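Local coordinates for protein putative DD-carboxypeptidase TP_0574 (Treponema pallidum, PDB 1O75) that has zinc-dependent carboxypeptidase activity on synthetic depsipeptides, binds penicillin, and may serve to decrease peptidoglycan cross-linking, at residues D19-E24 / G48-V53; Q82-S87 / K92-T97; V101-R106 / E143-T148; D261-D266 / T270-S275. The protein carries 2 engineered substitutions. All coordinates share one frame; numbering follows the deposited sequence. Where two conformers were deposited one is given.

In the fold
Contact 1 is the buried one: a single tryptophan-phenylalanine pair between helix 17-25 and the loop before strand 53-56, with no hydrogen bond across it. Contacts 2 and 4 are surface hairpins, each held by backbone hydrogen bonds and polar side chains, and they lie on opposite sides of the chain's centre, about 47 Å apart between centres. Contact 3, partly buried, joins two strands that cross without pairing and relies on CH-pi packing. Contacts 2 and 3 belong to the same large sheet through strand 69-85 and touch where Y95 and T97 pack on E144 and K146. Contact 1 approaches contact 4 to about 6 Å between nearest atoms.

Contact 1. Residues D19-E24 / G48-V53; sequences DYWAGE and GMFDAV
In W21 and F50, chi1 values of -75° and -65° turn each ring away from its own carbonyl and out toward the other segment, where the two rings meet. The span to be bridged is considerable, since the CA atoms of W21 and F50 lie 8.4 Å apart. CD1 of W21 and the CD2-CE2 side of F50 meet obliquely. The nearest approach is 3.7 Å, from CD1 of W21 to CE2 of F50. The same CD1 of W21 is 3.8 Å from CD2 of F50, so it faces the bond between those two carbons. The five-membered ring of W21 and the ring of F50 have centroids 5.0 Å apart and planes inclined by 33°, a geometry that is neither a parallel stack nor a T-shape. The contact is therefore apolar and small, 88 Å² over both sides, and no hydrogen bond crosses it. Within the helix, Y20 CD1 lies 3.8 Å above one face of the W21 ring, offset toward its rim. NE1 of W21 makes a weak hydrogen bond to O of T278. Both aromatic residues are buried. F50 belongs to the loop leading into strand 53-56, and its backbone is hydrogen-bonded to L32; W21 projects from helix 17-25 and also packs on T257 and R259 of strand 255-262. The pair thus lies where that helix and the loop meet, with strand 255-262, part of a four-stranded antiparallel sheet, alongside W21.

Contact 2. Residues Q82-S87 / K92-T97; sequences QETEDS and KWEYET
Strands 82-85 and 92-97 run antiparallel, with Q82-E94 and T84-K92 as hydrogen-bonded pairs on either side of the non-hydrogen-bonded pair E83-W93, and the closest bond is T84 N to K92 O at 2.8 Å. On the face carrying Q82, T84, K92 and E94, the amide of Q82 crosses E94 obliquely, and its NE2 donates to OE2 of E94 at 3.2 Å. That oxygen is met on its anti side, with the amide and carboxylate planes 61° apart. The methyl of T84 sits between E94 and K92: CG2 of T84 lies 3.4 Å from OE1 of E94 and equally close, a tight fit, to CG of K92, whose chain runs alongside T84. Further out, CD of K92 packs 3.8 Å from CB of D86. The other face holds E83 and W93, side by side and pointing the same way. E83 is extended with CG anti to the backbone N (chi1 -171°), which lays its chain along the indole; in one of the two modelled conformers of W93, OE2 of E83 comes 3.3 Å from CZ2 of W93. W93 also touches a bound xenon. D376 of the second subunit pairs with K92, while D86 pairs with R90 of its own chain. OE2 of E94 is held by neutral Q82 and OE1 pairs with R401 of the second subunit, so the carboxylate's charge is probably balanced chiefly across the dimer interface.

Contact 3. Residues V101-R106 / E143-T148; sequences VTKMVR and EEYKIT
CH-pi packing dominates the meeting of K103 with Y145. CB of K103 stands 3.8 Å from the centroid of the Y145 ring and only 7° off the ring normal, so the methylene is centred over one face. The rest of the lysine then bends twice, at chi2 and chi3, and this curl brings CE of K103 to 3.6 Å from OH of Y145 while the chain end leads away. Van der Waals contacts at the ring's rim come from V101: its carbonyl O lies near the ring plane, 3.9 Å from CE1 of Y145, and its CG1 methyl is 4.2 Å from that same CE1. Hydrogen bonds across the two segments are absent, as befits strands that cross rather than pair: the axes approach to 7.9 Å with their directions 80° apart. Each backbone is instead paired with strand 69-85, V101 with K77, K103 with G75 and E144 with V78. Electrostatics play at most a distant part, with NZ of K103 6.7 Å from OE2 of E143. The Y145 ring, carried by strand 143-163, thus packs against residues 101-103 of strand 101-114, and both strands share a neighbour in the curled sheet. Because the ring face is met by an aliphatic methylene, dispersion and CH-pi contact, not the ammonium charge, probably account for most of the attraction.

Contact 4. Residues D261-D266 / T270-S275; sequences DYYGDD and TNLMAS
L272 packs across the Y263 ring. CA of L272 lies over one face of the ring, 4.0 Å from the Y263 centroid and displaced toward the rim, while the leucine side chain slants over it so that CD1 of L272 is 3.7 Å from CE1 of Y263. A chi1 of 176° in L272 also brings this methyl to 3.6 Å from CB of D261, so it touches both D261 and Y263. D261 and S275 point to the same face of the sheet, where OG of S275 donates to OD1 of D261 at 2.6 Å; R259 forms a salt bridge to that same oxygen. Y262 turns to the other face, its ring touched obliquely by CB of M273 and stacked with Y313. At the far end, the trans chi1 of D266 (178°) carries its carboxylate to the facing chain. OD2 of D266 accepts from N of N271, nearly along the C-O axis, and from N of T270, 41° out of the carboxylate plane, each at 2.8 Å; OD1 of D266 is taken by S268. A water donates to both O of Y263 and O of N271, bridging the two acceptors. N of Y262 donates to O of A274 at 2.8 Å, as in a regular hydrogen-bonded pair, but O of Y262 takes N of M273 at 2.7 Å and, weakly, N of A274. With M273 and A274 both facing Y262, this is a classic beta bulge, set beside the type II' turn of Y263-D266, in which G264 takes the positive phi, in a hairpin at the edge of a four-stranded antiparallel sheet.

Contact 1. Residues D19-E24 / G48-V53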
# COMPACT_ATOMS: atom_id res chain seq x y z
N ASP B 19 -28.59 17.12 8.42
CA ASP B 19 -29.36 16.75 9.61
C ASP B 19 -28.43 16.37 10.76
O ASP B 19 -28.71 16.65 11.93
CB ASP B 19 -30.23 15.49 9.40
CG ASP B 19 -31.37 15.68 8.40
OD1 ASP B 19 -31.99 16.77 8.38
OD2 ASP B 19 -31.64 14.69 7.66
N TYR B 20 -27.35 15.67 10.43
CA TYR B 20 -26.42 15.21 11.46
C TYR B 20 -25.59 16.36 12.06
O TYR B 20 -25.47 16.49 13.27
CB TYR B 20 -25.45 14.16 10.88
CG TYR B 20 -24.51 13.56 11.90
CD1 TYR B 20 -23.34 14.22 12.30
CD2 TYR B 20 -24.84 12.38 12.56
CE1 TYR B 20 -22.55 13.73 13.32
CE2 TYR B 20 -24.05 11.88 13.59
CZ TYR B 20 -22.91 12.56 13.96
OH TYR B 20 -22.14 12.07 14.99
N TRP B 21 -25.04 17.19 11.20
CA TRP B 21 -24.15 18.23 11.67
C TRP B 21 -24.82 19.48 12.23
O TRP B 21 -24.20 20.23 12.96
CB TRP B 21 -23.14 18.59 10.55
CG TRP B 21 -22.07 17.54 10.37
CD1 TRP B 21 -21.95 16.63 9.33
CD2 TRP B 21 -21.01 17.22 11.30
NE1 TRP B 21 -20.90 15.76 9.58
CE2 TRP B 21 -20.31 16.10 10.77
CE3 TRP B 21 -20.60 17.76 12.52
CZ2 TRP B 21 -19.22 15.53 11.42
CZ3 TRP B 21 -19.50 17.18 13.18
CH2 TRP B 21 -18.83 16.08 12.62
N ALA B 22 -26.09 19.69 11.90
CA ALA B 22 -26.80 20.87 12.41
C ALA B 22 -26.64 21.01 13.92
O ALA B 22 -26.23 22.05 14.43
CB ALA B 22 -28.28 20.78 12.06
N GLY B 23 -26.97 19.95 14.65
CA GLY B 23 -26.85 20.00 16.09
C GLY B 23 -25.42 20.04 16.62
O GLY B 23 -25.19 20.58 17.70
N GLU B 24 -24.48 19.46 15.87
CA GLU B 24 -23.08 19.43 16.30
C GLU B 24 -22.43 20.79 16.19
O GLU B 24 -21.52 21.09 16.95
CB GLU B 24 -22.25 18.48 15.42
CG GLU B 24 -22.73 17.02 15.39
CD GLU B 24 -22.81 16.41 16.78
OE1 GLU B 24 -21.95 16.73 17.63
OE2 GLU B 24 -23.74 15.62 17.02
N GLY B 48 -18.61 22.74 -1.47
CA GLY B 48 -19.70 23.44 -0.83
C GLY B 48 -19.90 23.14 0.64
O GLY B 48 -18.95 22.93 1.40
N MET B 49 -21.17 23.15 1.03
CA MET B 49 -21.57 22.88 2.39
C MET B 49 -21.88 21.39 2.59
O MET B 49 -21.04 20.56 2.25
CB MET B 49 -22.76 23.77 2.77
CG MET B 49 -22.36 25.28 2.87
SD MET B 49 -21.13 25.60 4.21
CE MET B 49 -22.16 25.36 5.66
N PHE B 50 -23.05 21.05 3.12
CA PHE B 50 -23.35 19.65 3.38
C PHE B 50 -24.38 18.93 2.50
O PHE B 50 -24.87 17.85 2.88
CB PHE B 50 -23.71 19.47 4.86
CG PHE B 50 -22.55 19.75 5.78
CD1 PHE B 50 -22.29 21.05 6.23
CD2 PHE B 50 -21.65 18.73 6.12
CE1 PHE B 50 -21.15 21.33 7.01
CE2 PHE B 50 -20.51 18.99 6.89
CZ PHE B 50 -20.26 20.28 7.34
N ASP B 51 -24.67 19.50 1.35
CA ASP B 51 -25.61 18.89 0.39
C ASP B 51 -25.03 17.57 -0.09
O ASP B 51 -23.83 17.37 -0.04
CB ASP B 51 -25.79 19.80 -0.81
CG ASP B 51 -26.15 21.21 -0.41
OD1 ASP B 51 -27.33 21.58 -0.56
OD2 ASP B 51 -25.24 21.93 0.08
N ALA B 52 -25.90 16.68 -0.58
CA ALA B 52 -25.46 15.37 -1.06
C ALA B 52 -24.26 15.33 -2.01
O ALA B 52 -24.25 15.95 -3.09
CB ALA B 52 -26.64 14.64 -1.69
N VAL B 53 -23.25 14.56 -1.59
CA VAL B 53 -22.00 14.33 -2.33
C VAL B 53 -22.24 13.56 -3.65
O VAL B 53 -22.19 12.33 -3.63
CB VAL B 53 -21.00 13.51 -1.44
CG1 VAL B 53 -19.75 13.11 -2.24
CG2 VAL B 53 -20.60 14.32 -0.22

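Contact 2. Residues Q82-S87 / K92-T97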
# COMPACT_ATOMS: atom_id res chain seq x y z
N GLN B 82 -14.57 -7.09 -21.21
CA GLN B 82 -13.51 -8.07 -21.31
C GLN B 82 -12.79 -8.15 -19.96
O GLN B 82 -12.59 -7.13 -19.29
CB GLN B 82 -12.54 -7.61 -22.42
CG GLN B 82 -12.16 -6.12 -22.29
CD GLN B 82 -11.50 -5.50 -23.54
OE1 GLN B 82 -12.12 -5.37 -24.60
NE2 GLN B 82 -10.24 -5.09 -23.39
N GLU B 83 -12.43 -9.35 -19.55
CA GLU B 83 -11.77 -9.49 -18.26
C GLU B 83 -10.27 -9.30 -18.40
O GLU B 83 -9.67 -9.68 -19.40
CB GLU B 83 -12.06 -10.88 -17.66
CG GLU B 83 -11.57 -11.02 -16.22
CD GLU B 83 -11.83 -12.41 -15.63
OE1 GLU B 83 -11.17 -13.39 -16.05
OE2 GLU B 83 -12.70 -12.51 -14.75
N THR B 84 -9.66 -8.68 -17.40
CA THR B 84 -8.22 -8.49 -17.40
C THR B 84 -7.78 -8.58 -15.94
O THR B 84 -8.56 -8.98 -15.09
CB THR B 84 -7.84 -7.11 -18.03
OG1 THR B 84 -6.41 -6.98 -18.03
CG2 THR B 84 -8.45 -5.96 -17.27
N GLU B 85 -6.53 -8.24 -15.63
CA GLU B 85 -6.08 -8.30 -14.23
C GLU B 85 -5.52 -6.96 -13.81
O GLU B 85 -4.93 -6.28 -14.63
CB GLU B 85 -4.96 -9.34 -14.06
CG GLU B 85 -5.45 -10.76 -13.97
CD GLU B 85 -4.32 -11.77 -13.74
OE1 GLU B 85 -4.64 -12.97 -13.58
OE2 GLU B 85 -3.13 -11.36 -13.71
N ASP B 86 -5.71 -6.58 -12.56
CA ASP B 86 -5.13 -5.31 -12.11
C ASP B 86 -3.66 -5.60 -11.74
O ASP B 86 -3.14 -6.69 -12.00
CB ASP B 86 -5.88 -4.70 -10.91
CG ASP B 86 -5.86 -5.59 -9.68
OD1 ASP B 86 -4.95 -6.45 -9.54
OD2 ASP B 86 -6.76 -5.41 -8.82
N SER B 87 -3.01 -4.60 -11.13
CA SER B 87 -1.61 -4.68 -10.74
C SER B 87 -1.26 -5.80 -9.79
O SER B 87 -0.16 -6.33 -9.83
CB SER B 87 -1.18 -3.35 -10.10
OG SER B 87 -1.12 -2.34 -11.09
N LYS B 92 -10.40 -7.93 -13.12
CA LYS B 92 -11.15 -6.68 -13.24
C LYS B 92 -11.70 -6.66 -14.68
O LYS B 92 -11.30 -7.49 -15.51
CB LYS B 92 -10.26 -5.46 -13.00
CG LYS B 92 -9.11 -5.39 -13.96
CD LYS B 92 -8.31 -4.13 -13.77
CE LYS B 92 -9.10 -2.92 -14.19
NZ LYS B 92 -8.33 -1.68 -13.90
N TRP B 93 -12.59 -5.71 -14.96
CA TRP B 93 -13.22 -5.62 -16.28
C TRP B 93 -13.04 -4.29 -16.99
O TRP B 93 -13.04 -3.25 -16.36
CB TRP B 93 -14.71 -5.93 -16.14
CG TRP B 93 -14.94 -7.35 -15.77
CD1 TRP B 93 -15.12 -8.39 -16.64
CD2 TRP B 93 -14.80 -7.93 -14.46
NE1 TRP B 93 -15.09 -9.59 -15.95
CE2 TRP B 93 -14.89 -9.33 -14.61
CE3 TRP B 93 -14.59 -7.40 -13.18
CZ2 TRP B 93 -14.78 -10.22 -13.52
CZ3 TRP B 93 -14.49 -8.29 -12.08
CH2 TRP B 93 -14.58 -9.68 -12.27
N GLU B 94 -12.89 -4.36 -18.32
CA GLU B 94 -12.73 -3.17 -19.15
C GLU B 94 -14.03 -3.18 -19.97
O GLU B 94 -14.46 -4.22 -20.45
CB GLU B 94 -11.48 -3.30 -19.99
CG GLU B 94 -10.27 -2.87 -19.14
CD GLU B 94 -8.98 -3.44 -19.63
OE1 GLU B 94 -7.93 -3.08 -19.04
OE2 GLU B 94 -9.02 -4.23 -20.59
N TYR B 95 -14.63 -2.01 -20.11
CA TYR B 95 -15.94 -1.88 -20.73
C TYR B 95 -16.11 -0.96 -21.91
O TYR B 95 -15.28 -0.09 -22.19
CB TYR B 95 -16.93 -1.35 -19.70
CG TYR B 95 -17.07 -2.10 -18.40
CD1 TYR B 95 -18.08 -3.03 -18.23
CD2 TYR B 95 -16.23 -1.83 -17.31
CE1 TYR B 95 -18.29 -3.66 -17.01
CE2 TYR B 95 -16.43 -2.47 -16.07
CZ TYR B 95 -17.46 -3.38 -15.94
OH TYR B 95 -17.70 -4.05 -14.75
N GLU B 96 -17.26 -1.14 -22.56
CA GLU B 96 -17.72 -0.31 -23.66
C GLU B 96 -19.15 -0.03 -23.20
O GLU B 96 -19.87 -0.96 -22.77
CB GLU B 96 -17.69 -1.07 -24.98
CG GLU B 96 -17.84 -0.17 -26.18
CD GLU B 96 -17.81 -0.93 -27.49
OE1 GLU B 96 -16.90 -1.78 -27.67
OE2 GLU B 96 -18.70 -0.68 -28.35
N THR B 97 -19.57 1.23 -23.23
CA THR B 97 -20.92 1.54 -22.77
C THR B 97 -21.66 2.44 -23.73
O THR B 97 -21.09 2.99 -24.64
CB THR B 97 -20.89 2.28 -21.43
OG1 THR B 97 -20.42 3.61 -21.66
CG2 THR B 97 -19.96 1.57 -20.44

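Contact 3. Residues V101-R106 / E143-T148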
# COMPACT_ATOMS: atom_id res chain seq x y z
N VAL B 101 -27.94 5.57 -22.37
CA VAL B 101 -28.83 4.73 -21.59
C VAL B 101 -28.26 4.60 -20.18
O VAL B 101 -27.29 3.88 -19.95
CB VAL B 101 -29.00 3.34 -22.24
CG1 VAL B 101 -29.97 2.49 -21.44
CG2 VAL B 101 -29.51 3.50 -23.68
N THR B 102 -28.86 5.32 -19.23
CA THR B 102 -28.38 5.28 -17.86
C THR B 102 -29.45 4.81 -16.89
O THR B 102 -30.64 4.77 -17.20
CB THR B 102 -27.88 6.66 -17.42
OG1 THR B 102 -28.98 7.58 -17.41
CG2 THR B 102 -26.81 7.17 -18.38
N LYS B 103 -29.02 4.45 -15.69
CA LYS B 103 -29.92 3.99 -14.67
C LYS B 103 -29.32 4.44 -13.34
O LYS B 103 -28.10 4.49 -13.19
CB LYS B 103 -30.02 2.47 -14.71
CG LYS B 103 -31.13 1.89 -13.87
CD LYS B 103 -32.52 2.14 -14.48
CE LYS B 103 -32.72 1.33 -15.76
NZ LYS B 103 -34.15 1.32 -16.22
N MET B 104 -30.19 4.79 -12.39
CA MET B 104 -29.74 5.22 -11.07
C MET B 104 -30.43 4.34 -10.05
O MET B 104 -31.64 4.16 -10.08
CB MET B 104 -30.09 6.68 -10.82
CG MET B 104 -29.51 7.25 -9.52
SD MET B 104 -29.88 8.99 -9.28
CE MET B 104 -28.77 9.74 -10.47
N VAL B 105 -29.65 3.77 -9.14
CA VAL B 105 -30.20 2.90 -8.12
C VAL B 105 -29.55 3.22 -6.80
O VAL B 105 -28.53 3.88 -6.76
CB VAL B 105 -29.90 1.40 -8.44
CG1 VAL B 105 -30.55 1.00 -9.78
CG2 VAL B 105 -28.38 1.18 -8.52
N ARG B 106 -30.18 2.75 -5.73
CA ARG B 106 -29.62 2.92 -4.41
C ARG B 106 -28.68 1.71 -4.23
O ARG B 106 -29.00 0.61 -4.68
CB ARG B 106 -30.72 2.88 -3.35
CG ARG B 106 -31.69 4.06 -3.45
CD ARG B 106 -32.63 4.12 -2.25
NE ARG B 106 -33.69 3.12 -2.33
CZ ARG B 106 -34.69 3.16 -3.21
NH1 ARG B 106 -34.77 4.16 -4.09
NH2 ARG B 106 -35.61 2.20 -3.23
N GLU B 143 -29.86 -6.42 -16.67
CA GLU B 143 -28.98 -5.65 -17.55
C GLU B 143 -27.89 -5.02 -16.68
O GLU B 143 -28.14 -4.67 -15.52
CB GLU B 143 -29.74 -4.56 -18.29
CG GLU B 143 -30.50 -5.03 -19.50
CD GLU B 143 -30.75 -3.89 -20.48
OE1 GLU B 143 -29.80 -3.51 -21.20
OE2 GLU B 143 -31.90 -3.38 -20.51
N GLU B 144 -26.70 -4.87 -17.23
CA GLU B 144 -25.56 -4.33 -16.49
C GLU B 144 -25.21 -2.90 -16.89
O GLU B 144 -25.28 -2.52 -18.06
CB GLU B 144 -24.34 -5.25 -16.70
CG GLU B 144 -23.11 -4.91 -15.86
CD GLU B 144 -21.92 -5.81 -16.17
OE1 GLU B 144 -22.01 -6.58 -17.14
OE2 GLU B 144 -20.91 -5.75 -15.45
N TYR B 145 -24.83 -2.11 -15.89
CA TYR B 145 -24.47 -0.71 -16.10
C TYR B 145 -23.14 -0.42 -15.42
O TYR B 145 -22.95 -0.83 -14.29
CB TYR B 145 -25.55 0.19 -15.50
CG TYR B 145 -26.88 0.08 -16.20
CD1 TYR B 145 -27.19 0.89 -17.29
CD2 TYR B 145 -27.83 -0.85 -15.78
CE1 TYR B 145 -28.40 0.77 -17.95
CE2 TYR B 145 -29.05 -0.97 -16.43
CZ TYR B 145 -29.33 -0.15 -17.52
OH TYR B 145 -30.53 -0.28 -18.17
N LYS B 146 -22.25 0.27 -16.11
CA LYS B 146 -20.95 0.64 -15.56
C LYS B 146 -21.11 1.91 -14.71
O LYS B 146 -21.55 2.95 -15.21
CB LYS B 146 -19.97 0.92 -16.69
CG LYS B 146 -18.59 1.43 -16.25
CD LYS B 146 -17.72 1.68 -17.47
CE LYS B 146 -16.76 2.85 -17.31
NZ LYS B 146 -15.37 2.42 -16.97
N ILE B 147 -20.75 1.81 -13.44
CA ILE B 147 -20.86 2.95 -12.52
C ILE B 147 -20.10 4.16 -13.03
O ILE B 147 -18.94 4.06 -13.44
CB ILE B 147 -20.33 2.55 -11.12
CG1 ILE B 147 -21.28 1.52 -10.52
CG2 ILE B 147 -20.20 3.81 -10.21
CD1 ILE B 147 -20.77 0.84 -9.25
N THR B 148 -20.75 5.32 -13.04
CA THR B 148 -20.06 6.54 -13.48
C THR B 148 -20.13 7.67 -12.44
O THR B 148 -19.29 8.58 -12.45
CB THR B 148 -20.64 7.09 -14.79
OG1 THR B 148 -22.05 7.33 -14.62
CG2 THR B 148 -20.41 6.10 -15.93

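Contact 4. Residues D261-D266 / T270-S275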
# COMPACT_ATOMS: atom_id res chain seq x y z
N ASP B 261 -11.71 20.12 14.97
CA ASP B 261 -11.71 21.28 15.87
C ASP B 261 -10.38 21.99 15.53
O ASP B 261 -9.32 21.36 15.52
CB ASP B 261 -11.72 20.89 17.35
CG ASP B 261 -13.07 20.38 17.81
OD1 ASP B 261 -14.10 20.90 17.36
OD2 ASP B 261 -13.09 19.46 18.63
N TYR B 262 -10.47 23.29 15.27
CA TYR B 262 -9.32 24.10 14.85
C TYR B 262 -8.87 25.08 15.95
O TYR B 262 -9.67 25.89 16.44
CB TYR B 262 -9.73 24.88 13.60
CG TYR B 262 -8.67 25.78 13.00
CD1 TYR B 262 -7.36 25.34 12.87
CD2 TYR B 262 -9.00 27.04 12.49
CE1 TYR B 262 -6.39 26.13 12.23
CE2 TYR B 262 -8.05 27.84 11.85
CZ TYR B 262 -6.75 27.38 11.73
OH TYR B 262 -5.79 28.15 11.11
N TYR B 263 -7.59 24.99 16.29
CA TYR B 263 -7.01 25.83 17.33
C TYR B 263 -6.09 26.93 16.80
O TYR B 263 -5.31 27.53 17.55
CB TYR B 263 -6.28 24.94 18.34
CG TYR B 263 -7.24 24.20 19.27
CD1 TYR B 263 -7.92 23.05 18.84
CD2 TYR B 263 -7.52 24.69 20.55
CE1 TYR B 263 -8.87 22.41 19.68
CE2 TYR B 263 -8.46 24.06 21.39
CZ TYR B 263 -9.14 22.93 20.95
OH TYR B 263 -10.13 22.39 21.77
N GLY B 264 -6.21 27.21 15.50
CA GLY B 264 -5.37 28.24 14.91
C GLY B 264 -3.90 27.97 15.15
O GLY B 264 -3.42 26.85 14.97
N ASP B 265 -3.15 28.99 15.57
CA ASP B 265 -1.73 28.78 15.82
C ASP B 265 -1.43 28.38 17.26
O ASP B 265 -0.27 28.30 17.65
CB ASP B 265 -0.92 30.02 15.45
CG ASP B 265 -1.09 30.45 14.00
OD1 ASP B 265 -1.09 29.58 13.10
OD2 ASP B 265 -1.23 31.67 13.76
N ASP B 266 -2.47 28.12 18.06
CA ASP B 266 -2.27 27.74 19.46
C ASP B 266 -1.83 26.29 19.68
O ASP B 266 -2.65 25.38 19.81
CB ASP B 266 -3.53 28.04 20.29
CG ASP B 266 -3.37 27.62 21.76
OD1 ASP B 266 -2.23 27.45 22.22
OD2 ASP B 266 -4.40 27.45 22.45
N THR B 270 -5.54 25.25 23.67
CA THR B 270 -6.32 25.89 24.70
C THR B 270 -7.44 26.76 24.16
O THR B 270 -8.55 26.75 24.68
CB THR B 270 -5.38 26.74 25.60
OG1 THR B 270 -4.44 25.87 26.24
CG2 THR B 270 -6.20 27.49 26.68
N ASN B 271 -7.17 27.49 23.08
CA ASN B 271 -8.17 28.39 22.52
C ASN B 271 -8.82 27.88 21.22
O ASN B 271 -8.32 28.12 20.12
CB ASN B 271 -7.51 29.74 22.29
CG ASN B 271 -6.86 30.29 23.58
OD1 ASN B 271 -5.65 30.19 23.79
ND2 ASN B 271 -7.68 30.83 24.44
N LEU B 272 -9.96 27.21 21.36
CA LEU B 272 -10.65 26.66 20.19
C LEU B 272 -11.14 27.82 19.31
O LEU B 272 -11.82 28.74 19.80
CB LEU B 272 -11.83 25.81 20.66
CG LEU B 272 -12.72 25.25 19.55
CD1 LEU B 272 -11.96 24.18 18.75
CD2 LEU B 272 -13.96 24.67 20.20
N MET B 273 -10.79 27.78 18.03
CA MET B 273 -11.19 28.84 17.11
C MET B 273 -12.44 28.53 16.31
O MET B 273 -13.20 29.44 15.98
CB MET B 273 -10.03 29.17 16.18
CG MET B 273 -8.87 29.88 16.88
SD MET B 273 -9.40 31.46 17.60
CE MET B 273 -10.28 32.17 16.18
N ALA B 274 -12.65 27.26 15.99
CA ALA B 274 -13.84 26.84 15.25
C ALA B 274 -13.91 25.32 15.12
O ALA B 274 -12.91 24.63 15.34
CB ALA B 274 -13.81 27.47 13.85
N SER B 275 -15.10 24.81 14.78
CA SER B 275 -15.35 23.37 14.59
C SER B 275 -16.00 23.19 13.22
O SER B 275 -16.81 24.02 12.79
CB SER B 275 -16.28 22.84 15.67
OG SER B 275 -15.65 22.91 16.94
O HOH W 1 -6.47 29.85 18.94